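Putative metal-dependent isothiocyanate hydrolase SaxA (Pectobacterium carotovorum, PDB 6BRM) probably hydrolyses isothiocyanates, with a pair of zinc ions bound in a metallo-beta-lactamase-type fold. Local coordinates at residues K169-S174 and L206-M211. Sequence-based numbering, arbitrary orientation. Where two conformers were deposited one is given.
Sequences KPYVKS and LRTLKM
Helical segments 169-174 and 206-211 come closest where the CA atoms of Val172 and Thr208 are 8.1 Å apart, and two pairs of side chains bridge them. Tyr171 carries its CG anti to the backbone N (chi1 173°), which swings the ring across to the second helix. The methyl CG2 of Thr208 meets that ring at its edge, near the ring plane, 3.6 Å from CE2 of Tyr171 and beside the phenol oxygen; the two side chains cross at about a right angle. Thr208 OG1 is turned back into its own helix, hydrogen-bonded to the carbonyl oxygens of Thr205 and Asp204. CG1 of Val172 touches SD of Met211 at 3.8 Å, the methionine chain bending at chi2 and chi3. Trp167 packs against Val172 and Thr208 and meets the Tyr171 ring edge-to-face. Tyr171 packs on Val183 and Leu185 of strand 182-186 and Thr208 on Ile217 of strand 216-220; Val172 packs on Tyr134 and Met211 on Ala137 of the second subunit. With no hydrogen bond or salt bridge between the segments, the helices are joined by apolar side-chain contact, on one sheet of the metallo-beta-lactamase fold and at the dimer interface.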
ATOM      1  N   LYS B 169       5.429  -0.812  -1.963  1.00 44.89           N
ATOM      2  CA  LYS B 169       6.172  -1.153  -0.727  1.00 45.07           C
ATOM      3  C   LYS B 169       5.469  -2.190   0.173  1.00 44.70           C
ATOM      4  O   LYS B 169       6.156  -2.919   0.889  1.00 47.37           O
ATOM      5  CB  LYS B 169       6.608   0.102   0.065  1.00 45.74           C
ATOM      6  CG  LYS B 169       5.942   0.352   1.417  1.00 45.01           C
ATOM      7  CD  LYS B 169       6.491   1.622   2.045  1.00 44.23           C
ATOM      8  CE  LYS B 169       5.955   1.836   3.447  1.00 43.81           C
ATOM      9  NZ  LYS B 169       4.476   1.956   3.500  1.00 42.87           N
ATOM     10  N   PRO B 170       4.119  -2.266   0.147  1.00 43.67           N
ATOM     11  CA  PRO B 170       3.465  -3.392   0.834  1.00 43.94           C
ATOM     12  C   PRO B 170       3.900  -4.781   0.344  1.00 45.02           C
ATOM     13  O   PRO B 170       3.841  -5.752   1.109  1.00 45.10           O
ATOM     14  CB  PRO B 170       1.982  -3.156   0.542  1.00 42.04           C
ATOM     15  CG  PRO B 170       1.875  -1.679   0.447  1.00 42.71           C
ATOM     16  CD  PRO B 170       3.124  -1.267  -0.285  1.00 43.47           C
ATOM     17  N   TYR B 171       4.320  -4.868  -0.919  1.00 44.28           N
ATOM     18  CA  TYR B 171       4.929  -6.083  -1.443  1.00 45.56           C
ATOM     19  C   TYR B 171       6.340  -6.294  -0.870  1.00 47.11           C
ATOM     20  O   TYR B 171       6.692  -7.406  -0.493  1.00 48.54           O
ATOM     21  CB  TYR B 171       4.961  -6.058  -2.979  1.00 45.36           C
ATOM     22  CG  TYR B 171       5.728  -7.211  -3.562  1.00 44.13           C
ATOM     23  CD1 TYR B 171       5.162  -8.479  -3.617  1.00 44.66           C
ATOM     24  CD2 TYR B 171       7.032  -7.046  -4.017  1.00 43.14           C
ATOM     25  CE1 TYR B 171       5.865  -9.554  -4.131  1.00 44.44           C
ATOM     26  CE2 TYR B 171       7.747  -8.113  -4.532  1.00 43.44           C
ATOM     27  CZ  TYR B 171       7.156  -9.365  -4.586  1.00 44.06           C
ATOM     28  OH  TYR B 171       7.829 -10.442  -5.084  1.00 43.09           O
ATOM     29  N   VAL B 172       7.136  -5.229  -0.815  1.00 49.69           N
ATOM     30  CA  VAL B 172       8.505  -5.293  -0.274  1.00 50.73           C
ATOM     31  C   VAL B 172       8.508  -5.652   1.212  1.00 52.57           C
ATOM     32  O   VAL B 172       9.286  -6.507   1.638  1.00 55.40           O
ATOM     33  CB  VAL B 172       9.282  -3.967  -0.494  1.00 50.49           C
ATOM     34  CG1 VAL B 172      10.672  -4.024   0.146  1.00 50.19           C
ATOM     35  CG2 VAL B 172       9.397  -3.667  -1.982  1.00 50.97           C
ATOM     36  N   LYS B 173       7.646  -4.998   1.991  1.00 53.97           N
ATOM     37  CA  LYS B 173       7.504  -5.301   3.426  1.00 56.20           C
ATOM     38  C   LYS B 173       7.047  -6.735   3.720  1.00 55.07           C
ATOM     39  O   LYS B 173       7.379  -7.284   4.772  1.00 56.41           O
ATOM     40  CB  LYS B 173       6.542  -4.316   4.100  1.00 58.47           C
ATOM     41  CG  LYS B 173       7.109  -2.914   4.252  1.00 60.08           C
ATOM     42  CD  LYS B 173       6.077  -1.940   4.802  1.00 62.32           C
ATOM     43  CE  LYS B 173       5.771  -2.179   6.273  1.00 64.04           C
ATOM     44  NZ  LYS B 173       4.769  -1.204   6.791  1.00 65.10           N
ATOM     45  N   SER B 174       6.279  -7.327   2.803  1.00 54.73           N
ATOM     46  CA  SER B 174       5.857  -8.727   2.926  1.00 54.27           C
ATOM     47  C   SER B 174       7.018  -9.701   2.723  1.00 53.80           C
ATOM     48  O   SER B 174       7.098 -10.714   3.412  1.00 56.13           O
ATOM     49  CB  SER B 174       4.732  -9.036   1.943  1.00 54.21           C
ATOM     50  OG  SER B 174       3.623  -8.197   2.195  1.00 55.74           O
ATOM     51  N   LEU B 206      13.830  -9.769 -11.139  1.00 60.54           N
ATOM     52  CA  LEU B 206      15.188  -9.438 -10.690  1.00 60.87           C
ATOM     53  C   LEU B 206      15.199  -8.618  -9.393  1.00 61.08           C
ATOM     54  O   LEU B 206      15.972  -8.922  -8.478  1.00 61.55           O
ATOM     55  CB  LEU B 206      15.943  -8.678 -11.790  1.00 61.30           C
ATOM     56  CG  LEU B 206      17.449  -8.445 -11.611  1.00 61.03           C
ATOM     57  CD1 LEU B 206      18.223  -9.756 -11.576  1.00 60.43           C
ATOM     58  CD2 LEU B 206      17.970  -7.556 -12.731  1.00 61.80           C
ATOM     59  N   ARG B 207      14.348  -7.596  -9.323  0.50 61.66           N
ATOM     60  CA  ARG B 207      14.263  -6.712  -8.156  0.50 62.04           C
ATOM     61  C   ARG B 207      13.904  -7.435  -6.849  0.50 63.10           C
ATOM     62  O   ARG B 207      14.349  -7.023  -5.774  0.50 64.38           O
ATOM     63  CB  ARG B 207      13.265  -5.583  -8.429  0.50 61.98           C
ATOM     64  CG  ARG B 207      13.819  -4.488  -9.330  0.50 61.75           C
ATOM     65  CD  ARG B 207      12.717  -3.655  -9.966  0.50 61.34           C
ATOM     66  NE  ARG B 207      13.238  -2.423 -10.553  0.50 61.29           N
ATOM     67  CZ  ARG B 207      13.952  -2.368 -11.674  0.50 60.46           C
ATOM     68  NH1 ARG B 207      14.240  -3.478 -12.338  0.50 59.63           N
ATOM     69  NH2 ARG B 207      14.381  -1.199 -12.129  0.50 60.30           N
ATOM     70  N   THR B 208      13.104  -8.498  -6.945  1.00 63.25           N
ATOM     71  CA  THR B 208      12.803  -9.369  -5.793  1.00 63.53           C
ATOM     72  C   THR B 208      14.017 -10.168  -5.339  1.00 65.10           C
ATOM     73  O   THR B 208      14.314 -10.237  -4.146  1.00 67.94           O
ATOM     74  CB  THR B 208      11.714 -10.414  -6.121  1.00 64.26           C
ATOM     75  OG1 THR B 208      12.049 -11.109  -7.327  1.00 65.75           O
ATOM     76  CG2 THR B 208      10.386  -9.766  -6.282  1.00 63.11           C
ATOM     77  N   LEU B 209      14.700 -10.774  -6.307  1.00 64.33           N
ATOM     78  CA  LEU B 209      15.821 -11.676  -6.031  1.00 63.99           C
ATOM     79  C   LEU B 209      17.048 -10.921  -5.492  1.00 62.94           C
ATOM     80  O   LEU B 209      17.855 -11.496  -4.768  1.00 62.07           O
ATOM     81  CB  LEU B 209      16.176 -12.497  -7.285  1.00 64.67           C
ATOM     82  CG  LEU B 209      16.491 -13.984  -7.085  1.00 65.13           C
ATOM     83  CD1 LEU B 209      15.288 -14.749  -6.548  1.00 64.38           C
ATOM     84  CD2 LEU B 209      16.963 -14.592  -8.397  1.00 66.34           C
ATOM     85  N   LYS B 210      17.189  -9.645  -5.852  1.00 62.74           N
ATOM     86  CA  LYS B 210      18.175  -8.761  -5.208  1.00 62.86           C
ATOM     87  C   LYS B 210      17.832  -8.550  -3.733  1.00 61.86           C
ATOM     88  O   LYS B 210      18.710  -8.595  -2.875  1.00 61.58           O
ATOM     89  CB  LYS B 210      18.259  -7.407  -5.926  1.00 62.68           C
ATOM     90  CG  LYS B 210      19.011  -7.463  -7.246  1.00 62.87           C
ATOM     91  CD  LYS B 210      18.890  -6.165  -8.027  1.00 62.44           C
ATOM     92  CE  LYS B 210      19.679  -6.232  -9.326  1.00 62.69           C
ATOM     93  NZ  LYS B 210      19.258  -5.186 -10.299  1.00 62.45           N
ATOM     94  N   MET B 211      16.549  -8.323  -3.460  1.00 63.61           N
ATOM     95  CA  MET B 211      16.035  -8.152  -2.096  1.00 63.76           C
ATOM     96  C   MET B 211      16.197  -9.433  -1.275  1.00 63.29           C
ATOM     97  O   MET B 211      16.663  -9.389  -0.134  1.00 63.67           O
ATOM     98  CB  MET B 211      14.545  -7.759  -2.130  1.00 65.28           C
ATOM     99  CG  MET B 211      14.091  -6.844  -1.000  1.00 67.01           C
ATOM    100  SD  MET B 211      13.917  -5.121  -1.517  1.00 67.62           S
ATOM    101  CE  MET B 211      15.541  -4.789  -2.194  1.00 66.24           C
TER